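Local coordinates for protein unsaturated glucuronyl hydrolase (Streptococcus agalactiae, PDB 2ZZR) that hydrolyses unsaturated chondroitin, hyaluronan and heparin disaccharides, releasing the 4,5-unsaturated uronic acid from their non-reducing end, at residues G361-S364 and G368-V371; N58-M63 and W377-Y382; P51-F56 and N65-N70; S288-I293 and S298-D303. All blocks are in the same frame, centred on the assembly; numbering follows the deposited sequence.

Interaction 1 (G361-S364 and G368-V371)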
# COMPACT_ATOMS: atom_id res chain seq x y z
N GLY A 361 14.21 -3.43 -0.64
CA GLY A 361 13.30 -2.32 -0.93
C GLY A 361 14.09 -1.03 -1.06
O GLY A 361 15.29 -1.00 -0.76
N VAL A 362 13.42 0.02 -1.53
CA VAL A 362 13.98 1.37 -1.53
C VAL A 362 12.92 2.33 -1.01
O VAL A 362 11.84 2.45 -1.58
CB VAL A 362 14.48 1.82 -2.93
CG1 VAL A 362 14.91 3.30 -2.91
CG2 VAL A 362 15.65 0.96 -3.39
N TYR A 363 13.24 2.98 0.10
CA TYR A 363 12.34 3.94 0.73
C TYR A 363 12.37 5.28 -0.01
O TYR A 363 11.38 5.66 -0.64
CB TYR A 363 12.70 4.07 2.22
CG TYR A 363 11.87 5.03 3.05
CD1 TYR A 363 10.66 5.55 2.60
CD2 TYR A 363 12.30 5.39 4.33
CE1 TYR A 363 9.91 6.42 3.40
CE2 TYR A 363 11.57 6.25 5.12
CZ TYR A 363 10.37 6.76 4.66
OH TYR A 363 9.64 7.61 5.46
N SER A 364 13.50 5.98 0.05
CA SER A 364 13.65 7.26 -0.65
C SER A 364 15.08 7.37 -1.18
O SER A 364 16.01 7.66 -0.43
CB SER A 364 13.31 8.42 0.28
OG SER A 364 13.27 9.65 -0.44
N GLY A 368 18.61 9.13 0.38
CA GLY A 368 19.45 8.06 0.93
C GLY A 368 18.80 7.33 2.10
O GLY A 368 19.50 6.80 2.97
N LYS A 369 17.47 7.29 2.11
CA LYS A 369 16.72 6.61 3.16
C LYS A 369 16.36 5.19 2.70
O LYS A 369 15.79 5.01 1.63
CB LYS A 369 15.42 7.34 3.47
CG LYS A 369 15.53 8.71 4.09
CD LYS A 369 14.12 9.24 4.30
CE LYS A 369 14.08 10.64 4.86
NZ LYS A 369 12.69 11.18 4.76
N GLY A 370 16.69 4.21 3.54
CA GLY A 370 16.36 2.81 3.26
C GLY A 370 16.60 2.37 1.83
O GLY A 370 15.71 1.78 1.20
N VAL A 371 17.79 2.65 1.32
CA VAL A 371 18.16 2.26 -0.04
C VAL A 371 18.77 0.86 -0.04
O VAL A 371 19.84 0.64 0.54
CB VAL A 371 19.14 3.28 -0.69
CG1 VAL A 371 19.52 2.83 -2.11
CG2 VAL A 371 18.53 4.67 -0.72
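The ring of Y363 and the aliphatic chain of K369 cross at a slant: CD2 of Y363 stands 3.8 Å from CB of K369, and CE2 lies near CD farther along the lysine. Y363 has CG anti to its own N (chi1 180°), which swings the ring over to the lysine chain; the backbone pairing separately sets CB of Y363 3.3 Å from the carbonyl O of K369. K369 is extended beyond CG, its CB and CD also passing CB of S364. V362 and V371 share another face, where CG1 of the first meets CG2 of the second at a looser 4.4 Å.

Beneath these side chains the backbones pair antiparallel. The N-H of S364 points almost straight at O of K369 (2.9 Å, angle at H 177°), and the lysine N-H returns a bond to O of S364. At Y363 the N-H reaches O of G370 at 3.0 Å, and the CA-H of V362 approaches the same oxygen. G368 and K369 both face S364, which makes a G1 bulge with G368 in its first position, at the positive phi (64°) usual there.

S364 and the nearby S367 are assigned to substrate binding. The tyrosine hydroxyl bonds to W68. Chemically, the carbonyls of V362 and Y363 hold the side chain of R246 by hydrogen bonds, so the hairpin backbone probably positions a substrate-binding arginine.

Interaction 2 (N58-M63 and W377-Y382)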
# COMPACT_ATOMS: atom_id res chain seq x y z
N ASN A 58 20.04 -4.06 6.94
CA ASN A 58 19.04 -5.12 7.11
C ASN A 58 18.58 -5.42 8.54
O ASN A 58 17.94 -6.44 8.80
CB ASN A 58 19.43 -6.39 6.34
CG ASN A 58 19.26 -6.21 4.85
OD1 ASN A 58 18.35 -5.50 4.40
ND2 ASN A 58 20.12 -6.85 4.06
N ILE A 59 18.88 -4.49 9.45
CA ILE A 59 18.38 -4.56 10.82
C ILE A 59 17.56 -3.30 11.15
O ILE A 59 18.07 -2.18 11.07
CB ILE A 59 19.54 -4.73 11.85
CG1 ILE A 59 20.38 -5.99 11.54
CG2 ILE A 59 19.01 -4.71 13.29
CD1 ILE A 59 19.65 -7.33 11.68
N TYR A 60 16.29 -3.50 11.51
CA TYR A 60 15.45 -2.39 11.96
C TYR A 60 16.02 -1.78 13.23
O TYR A 60 16.62 -2.47 14.04
CB TYR A 60 14.04 -2.87 12.30
CG TYR A 60 13.14 -3.13 11.11
CD1 TYR A 60 12.68 -2.08 10.31
CD2 TYR A 60 12.72 -4.43 10.81
CE1 TYR A 60 11.85 -2.33 9.22
CE2 TYR A 60 11.88 -4.68 9.73
CZ TYR A 60 11.46 -3.63 8.94
OH TYR A 60 10.63 -3.88 7.87
N LYS A 61 15.85 -0.47 13.37
CA LYS A 61 15.99 0.18 14.66
C LYS A 61 14.62 0.20 15.34
O LYS A 61 13.60 -0.13 14.72
CB LYS A 61 16.59 1.58 14.52
CG LYS A 61 18.09 1.55 14.23
CD LYS A 61 18.65 2.93 13.88
CE LYS A 61 20.07 2.79 13.36
NZ LYS A 61 20.61 4.08 12.87
N VAL A 62 14.61 0.58 16.61
CA VAL A 62 13.39 0.60 17.42
C VAL A 62 12.96 2.04 17.67
O VAL A 62 13.79 2.89 18.01
CB VAL A 62 13.61 -0.14 18.76
CG1 VAL A 62 12.32 -0.22 19.55
CG2 VAL A 62 14.17 -1.54 18.53
N MET A 63 11.66 2.30 17.52
CA MET A 63 11.13 3.66 17.65
C MET A 63 9.77 3.70 18.33
O MET A 63 9.10 2.67 18.49
CB MET A 63 11.05 4.33 16.27
CG MET A 63 9.89 3.84 15.41
SD MET A 63 9.57 4.95 14.02
CE MET A 63 9.05 6.43 14.89
N TRP A 377 6.37 -1.45 5.33
CA TRP A 377 5.21 -1.59 4.43
C TRP A 377 5.42 -2.73 3.42
O TRP A 377 4.48 -3.45 3.08
CB TRP A 377 4.85 -0.27 3.74
CG TRP A 377 5.96 0.30 2.93
CD1 TRP A 377 6.17 0.13 1.59
CD2 TRP A 377 7.03 1.12 3.40
NE1 TRP A 377 7.32 0.80 1.20
CE2 TRP A 377 7.86 1.42 2.30
CE3 TRP A 377 7.37 1.64 4.66
CZ2 TRP A 377 9.01 2.21 2.41
CZ3 TRP A 377 8.51 2.42 4.77
CH2 TRP A 377 9.32 2.69 3.65
N GLY A 378 6.65 -2.89 2.95
CA GLY A 378 7.00 -4.02 2.08
C GLY A 378 6.80 -5.34 2.80
O GLY A 378 6.25 -6.28 2.23
N ASP A 379 7.22 -5.40 4.06
CA ASP A 379 6.98 -6.58 4.90
C ASP A 379 5.48 -6.84 5.02
O ASP A 379 5.03 -7.98 4.85
CB ASP A 379 7.56 -6.38 6.29
CG ASP A 379 9.07 -6.51 6.33
OD1 ASP A 379 9.70 -6.70 5.27
OD2 ASP A 379 9.62 -6.41 7.45
N TYR A 380 4.74 -5.78 5.33
CA TYR A 380 3.30 -5.89 5.51
C TYR A 380 2.60 -6.40 4.24
O TYR A 380 1.82 -7.36 4.30
CB TYR A 380 2.65 -4.57 6.00
CG TYR A 380 1.16 -4.75 5.97
CD1 TYR A 380 0.42 -4.36 4.85
CD2 TYR A 380 0.50 -5.42 7.00
CE1 TYR A 380 -0.93 -4.60 4.78
CE2 TYR A 380 -0.87 -5.66 6.93
CZ TYR A 380 -1.57 -5.25 5.81
OH TYR A 380 -2.92 -5.48 5.69
N TYR A 381 2.85 -5.76 3.09
CA TYR A 381 2.16 -6.15 1.86
C TYR A 381 2.58 -7.52 1.33
O TYR A 381 1.79 -8.24 0.71
CB TYR A 381 2.25 -5.05 0.78
CG TYR A 381 1.45 -3.82 1.16
CD1 TYR A 381 0.06 -3.87 1.28
CD2 TYR A 381 2.09 -2.59 1.39
CE1 TYR A 381 -0.68 -2.75 1.65
CE2 TYR A 381 1.36 -1.46 1.74
CZ TYR A 381 -0.01 -1.54 1.86
OH TYR A 381 -0.73 -0.43 2.21
N TYR A 382 3.83 -7.89 1.59
CA TYR A 382 4.30 -9.24 1.28
C TYR A 382 3.49 -10.27 2.06
O TYR A 382 2.93 -11.21 1.48
CB TYR A 382 5.80 -9.36 1.57
CG TYR A 382 6.35 -10.77 1.53
CD1 TYR A 382 6.35 -11.51 0.34
CD2 TYR A 382 6.87 -11.37 2.68
CE1 TYR A 382 6.86 -12.80 0.30
CE2 TYR A 382 7.39 -12.66 2.65
CZ TYR A 382 7.37 -13.37 1.46
OH TYR A 382 7.88 -14.65 1.41
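A single hydrogen bond joins Y60 to D379: the phenol OH donates to OD2 at 2.8 Å. The two side chains come from opposite directions, Y60 out of strand 59-63 and D379 out of helix 376-390, and together they bridge backbones whose nearest CA atoms, those of the same two residues, are 11.8 Å apart. Both torsions place CG beside the backbone N (chi1 -77° for Y60, -75° for D379), which sends each group across toward the other.

The tight part is confined to this pair. OD2 lies near the plane of the tyrosine ring, at its edge, 3.6 Å from CE2, whereas the hydroxyl meets OD2 from far above the carboxylate plane, 67° out of it; ring and carboxylate are nearly perpendicular. The carboxylate is buried but well supplied with donors, since OD1 also accepts from the backbone N of L358 and OD2 from that of L357, which would be expected to favour the ionised form. By contrast, the flanks of the contact are loose: only 72 Å² is buried in all, and K61 and V62 are exposed, their side chains more than 12 Å from segment 377-382.

Y60 also rests on P51, T52 and T55 of strand 50-56, the partner of its own strand in a two-stranded antiparallel sheet. The bond thus pins that small sheet to helix 376-390, with the 357-358 loop held to the same carboxylate.

Interaction 3 (P51-F56 and N65-N70)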
# COMPACT_ATOMS: atom_id res chain seq x y z
N PRO A 51 9.18 -1.02 14.70
CA PRO A 51 10.28 -0.91 13.75
C PRO A 51 10.31 0.49 13.16
O PRO A 51 9.26 1.13 13.02
CB PRO A 51 9.91 -1.92 12.66
CG PRO A 51 8.45 -2.15 12.80
CD PRO A 51 8.15 -1.97 14.26
N THR A 52 11.51 0.96 12.84
CA THR A 52 11.67 2.16 12.01
C THR A 52 11.10 1.85 10.62
O THR A 52 10.94 0.68 10.27
CB THR A 52 13.15 2.58 11.89
OG1 THR A 52 13.96 1.43 11.56
CG2 THR A 52 13.64 3.19 13.19
N PRO A 53 10.76 2.90 9.83
CA PRO A 53 10.24 2.69 8.48
C PRO A 53 11.04 1.68 7.66
O PRO A 53 10.45 0.79 7.04
CB PRO A 53 10.32 4.09 7.86
CG PRO A 53 10.07 4.99 9.02
CD PRO A 53 10.79 4.33 10.19
N ALA A 54 12.37 1.82 7.67
CA ALA A 54 13.25 0.91 6.94
C ALA A 54 14.35 0.36 7.84
O ALA A 54 14.60 0.88 8.94
CB ALA A 54 13.85 1.62 5.73
N THR A 55 15.01 -0.70 7.37
CA THR A 55 16.12 -1.31 8.08
C THR A 55 17.42 -0.54 7.80
O THR A 55 17.48 0.28 6.87
CB THR A 55 16.33 -2.78 7.66
OG1 THR A 55 16.64 -2.85 6.27
CG2 THR A 55 15.07 -3.63 7.96
N PHE A 56 18.43 -0.81 8.61
CA PHE A 56 19.78 -0.25 8.46
C PHE A 56 20.72 -1.44 8.43
O PHE A 56 20.84 -2.15 9.43
CB PHE A 56 20.12 0.65 9.64
CG PHE A 56 19.23 1.86 9.77
CD1 PHE A 56 19.64 3.09 9.26
CD2 PHE A 56 18.00 1.78 10.42
CE1 PHE A 56 18.83 4.22 9.37
CE2 PHE A 56 17.17 2.90 10.54
CZ PHE A 56 17.59 4.12 10.02
N ASN A 65 5.73 5.57 18.70
CA ASN A 65 4.57 5.63 17.81
C ASN A 65 4.34 7.03 17.24
O ASN A 65 3.35 7.69 17.56
CB ASN A 65 3.31 5.11 18.52
CG ASN A 65 2.22 4.69 17.55
OD1 ASN A 65 2.35 4.86 16.33
ND2 ASN A 65 1.13 4.14 18.08
N THR A 66 5.25 7.48 16.38
CA THR A 66 5.21 8.84 15.85
C THR A 66 5.52 8.94 14.35
O THR A 66 5.63 10.04 13.81
CB THR A 66 6.20 9.77 16.61
OG1 THR A 66 7.53 9.28 16.46
CG2 THR A 66 5.84 9.87 18.10
N GLU A 67 5.66 7.80 13.68
CA GLU A 67 5.91 7.81 12.23
C GLU A 67 4.63 7.55 11.42
O GLU A 67 3.54 7.47 12.00
CB GLU A 67 7.00 6.80 11.85
CG GLU A 67 8.40 7.43 11.65
CD GLU A 67 8.52 8.26 10.38
OE1 GLU A 67 7.49 8.50 9.71
OE2 GLU A 67 9.66 8.67 10.05
N TRP A 68 4.76 7.45 10.10
CA TRP A 68 3.61 7.12 9.24
C TRP A 68 3.48 5.61 9.04
O TRP A 68 2.51 5.15 8.43
CB TRP A 68 3.72 7.82 7.87
CG TRP A 68 4.82 7.30 6.95
CD1 TRP A 68 6.13 7.69 6.94
CD2 TRP A 68 4.68 6.32 5.91
NE1 TRP A 68 6.82 7.02 5.96
CE2 TRP A 68 5.96 6.17 5.31
CE3 TRP A 68 3.61 5.56 5.42
CZ2 TRP A 68 6.19 5.27 4.26
CZ3 TRP A 68 3.84 4.67 4.37
CH2 TRP A 68 5.13 4.53 3.80
N THR A 69 4.44 4.87 9.60
CA THR A 69 4.65 3.46 9.27
C THR A 69 4.31 2.48 10.40
O THR A 69 4.37 1.26 10.20
CB THR A 69 6.13 3.22 8.91
OG1 THR A 69 6.97 3.82 9.90
CG2 THR A 69 6.46 3.80 7.54
N ASN A 70 3.97 3.00 11.57
CA ASN A 70 3.78 2.14 12.76
C ASN A 70 2.69 1.08 12.60
O ASN A 70 2.84 -0.03 13.12
CB ASN A 70 3.49 2.97 14.00
CG ASN A 70 4.61 3.92 14.33
OD1 ASN A 70 5.50 3.60 15.14
ND2 ASN A 70 4.61 5.08 13.69
O HOH W 1 7.10 2.67 12.35
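P53 and T69 meet because chi1 of T69 (48°) puts OG1 between its backbone N and carbonyl carbon, facing the proline, while CG2 turns beside the N. In E67, chi1 (-99°) carries CG to the same ring, and the bend at chi2 (-72°) then brings the carboxylate, CD and OE2, to CG of P53. Both side chains lie roughly at right angles to P53.

Several atoms of the proline ring take the contact. Its CG is 3.4 Å from OG1 of T69 and 3.8 Å from OE2 of E67; CA also lies close to that OG1, CB rests 3.9 Å from CG2 of T69, and CD is near CG of E67. None of these is a hydrogen bond, so the direct contact is between carbon and the flanks of polar groups. The polar link runs through water instead: one molecule donates to O of P51 at 2.7 Å and bonds OG1 of T69 at the same distance. OG1 is held by this water, while CG2 sits over the centre of the W68 ring, 3.3 Å above the plane. The bent glutamate is tied to the backbone N-H of the next residue, W68, which OE1 accepts through its anti lone pair.

W377 of helix 376-390 packs against both P53 and T69, closing the cluster from the helix side. The segments join a corner in strand 50-56 to the loop that leads into helix 70-84. In this alpha-barrel hydrolase of family 88 that loop borders the active site: W68 touches D114, the probable nucleophile, and the E67 side chain lies about 7 Å from the side chain of D114.

Interaction 4 (S288-I293 and S298-D303). With SO4 (sulfate ion), chain C.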
# COMPACT_ATOMS: atom_id res chain seq x y z
N SER A 288 10.06 -5.47 -9.57
CA SER A 288 10.34 -4.10 -9.98
C SER A 288 11.66 -3.57 -9.44
O SER A 288 11.95 -3.72 -8.25
CB SER A 288 9.21 -3.19 -9.51
OG SER A 288 9.09 -3.24 -8.10
N TYR A 289 12.44 -2.95 -10.32
CA TYR A 289 13.53 -2.08 -9.89
C TYR A 289 12.88 -0.88 -9.21
O TYR A 289 11.68 -0.63 -9.40
CB TYR A 289 14.40 -1.67 -11.08
CG TYR A 289 15.43 -2.71 -11.46
CD1 TYR A 289 16.77 -2.58 -11.06
CD2 TYR A 289 15.07 -3.85 -12.19
CE1 TYR A 289 17.71 -3.55 -11.39
CE2 TYR A 289 16.01 -4.82 -12.52
CZ TYR A 289 17.34 -4.66 -12.12
OH TYR A 289 18.28 -5.62 -12.44
N TRP A 290 13.64 -0.15 -8.40
CA TRP A 290 13.07 0.93 -7.60
C TRP A 290 12.45 2.03 -8.47
O TRP A 290 11.50 2.71 -8.07
CB TRP A 290 14.11 1.49 -6.64
CG TRP A 290 15.17 2.33 -7.29
CD1 TRP A 290 16.34 1.89 -7.83
CD2 TRP A 290 15.14 3.75 -7.46
NE1 TRP A 290 17.06 2.96 -8.33
CE2 TRP A 290 16.34 4.11 -8.11
CE3 TRP A 290 14.23 4.75 -7.11
CZ2 TRP A 290 16.64 5.43 -8.44
CZ3 TRP A 290 14.53 6.06 -7.44
CH2 TRP A 290 15.73 6.39 -8.09
N ASP A 291 13.01 2.19 -9.66
CA ASP A 291 12.44 3.03 -10.69
C ASP A 291 12.29 2.18 -11.94
O ASP A 291 13.21 1.45 -12.32
CB ASP A 291 13.34 4.24 -10.97
CG ASP A 291 12.63 5.30 -11.77
OD1 ASP A 291 12.52 6.44 -11.28
OD2 ASP A 291 12.17 4.99 -12.89
N LEU A 292 11.11 2.27 -12.56
CA LEU A 292 10.76 1.40 -13.68
C LEU A 292 11.55 1.69 -14.96
O LEU A 292 11.43 0.95 -15.94
CB LEU A 292 9.24 1.44 -13.94
CG LEU A 292 8.34 0.90 -12.81
CD1 LEU A 292 6.86 1.17 -13.11
CD2 LEU A 292 8.57 -0.59 -12.57
N ILE A 293 12.37 2.74 -14.96
CA ILE A 293 13.27 2.98 -16.10
C ILE A 293 14.43 1.99 -16.12
O ILE A 293 15.06 1.78 -17.17
CB ILE A 293 13.80 4.44 -16.19
CG1 ILE A 293 14.61 4.82 -14.94
CG2 ILE A 293 12.66 5.39 -16.46
CD1 ILE A 293 15.58 5.99 -15.16
N SER A 298 21.26 -2.92 -15.06
CA SER A 298 21.40 -1.53 -14.63
C SER A 298 22.22 -1.36 -13.36
O SER A 298 22.73 -0.27 -13.09
CB SER A 298 20.02 -0.89 -14.44
OG SER A 298 19.31 -1.55 -13.40
N GLY A 299 22.34 -2.43 -12.57
CA GLY A 299 23.05 -2.39 -11.29
C GLY A 299 22.35 -1.56 -10.23
O GLY A 299 22.93 -1.26 -9.19
N GLN A 300 21.10 -1.18 -10.50
CA GLN A 300 20.29 -0.41 -9.56
C GLN A 300 19.57 -1.34 -8.59
O GLN A 300 19.33 -2.50 -8.92
CB GLN A 300 19.28 0.46 -10.31
CG GLN A 300 19.92 1.58 -11.13
CD GLN A 300 20.33 2.78 -10.29
OE1 GLN A 300 19.87 2.96 -9.16
NE2 GLN A 300 21.20 3.62 -10.86
N PRO A 301 19.23 -0.85 -7.38
CA PRO A 301 18.55 -1.74 -6.44
C PRO A 301 17.09 -1.97 -6.83
O PRO A 301 16.49 -1.16 -7.54
CB PRO A 301 18.64 -0.98 -5.11
CG PRO A 301 18.73 0.45 -5.50
CD PRO A 301 19.47 0.49 -6.81
N ARG A 302 16.53 -3.08 -6.37
CA ARG A 302 15.10 -3.34 -6.56
C ARG A 302 14.32 -2.57 -5.53
O ARG A 302 14.88 -2.08 -4.54
CB ARG A 302 14.80 -4.83 -6.41
CG ARG A 302 15.67 -5.77 -7.23
CD ARG A 302 15.70 -5.38 -8.70
NE ARG A 302 16.48 -6.32 -9.50
CZ ARG A 302 15.96 -7.38 -10.13
NH1 ARG A 302 14.66 -7.63 -10.08
NH2 ARG A 302 16.76 -8.17 -10.83
N ASP A 303 13.01 -2.42 -5.76
CA ASP A 303 12.10 -2.06 -4.69
C ASP A 303 11.04 -3.14 -4.59
O ASP A 303 10.00 -3.06 -5.26
CB ASP A 303 11.46 -0.69 -4.87
CG ASP A 303 10.51 -0.34 -3.73
OD1 ASP A 303 9.60 0.48 -3.93
OD2 ASP A 303 10.66 -0.92 -2.62
S SO4 C . 21.65 -5.99 -12.08
O1 SO4 C . 21.24 -6.91 -13.13
O2 SO4 C . 20.81 -4.80 -12.10
O3 SO4 C . 21.55 -6.63 -10.77
O4 SO4 C . 23.03 -5.58 -12.32
O HOH W 2 9.94 2.42 -5.77
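Y289 reaches across to segment 298-303 through its whole side chain. CB comes 4.1 Å from O of P301. CG then lies near CD of R302, a methylene that sits 3.6 Å from the ring centroid and almost exactly on its normal, a CH-pi contact. On one rim CD1 and CE1 pass O of Q300, which is 3.1 Å from CE1 and near the ring plane; OG of S298, itself hydrogen-bonded to O of T295, also approaches CE1, obliquely. On the other rim CD2 meets CD and NE of R302, and CE2 and CZ carry the guanidinium, which lies flat on the ring with centres 4.1 Å apart and planes at 21°. A bend at chi2 of R302 (-52°) folds the arginine over this face, and D285 holds its NH1 in a salt bridge. At the tip, OH donates to O2 of a sulfate, probably from the crystallisation liquor; G299 N and G297 N also bond the ion.

The segments are the two arms of an irregular hairpin between helices 265-280 and 304-318, with D303 as N-cap of the latter. Its backbones are bridged at Y289 and R302: N of D303 donates to O of S288, and N of W290 to O of P301.

W290 turns its indole edge to the opposite arm. NE1 donates to OE1 of Q300 at 2.9 Å, close to the ring plane but above that of the amide, while CD1 packs on CD of P301 at 3.6 Å. A water donates to both O of W290 and OD1 of D303; OD2 of D303 bonds OG of S305, and OD1 forms a salt bridge with R246, a residue assigned to substrate binding.

Along the chain, the segments of interactions 2 and 3 alternate, and both reach the two-stranded sheet 50-56/59-63, with centres 7 Å apart. Interaction 4 follows in the loop before helix 304-318, and interaction 1 comes just ahead of helix 376-390; both fall between the two halves of interaction 2. Interaction 1 is the hub, its centre about 12 Å from each of the others and touching all three: Y363 meets W377, W68 and P53, and V362 meets D303 and W290. Interactions 3 and 4, 23 Å apart between centres, do not touch. Distant loops of the alpha barrel are thereby linked, interactions 1, 3 and 4 bordering the probable substrate site and interaction 2 lying farther back.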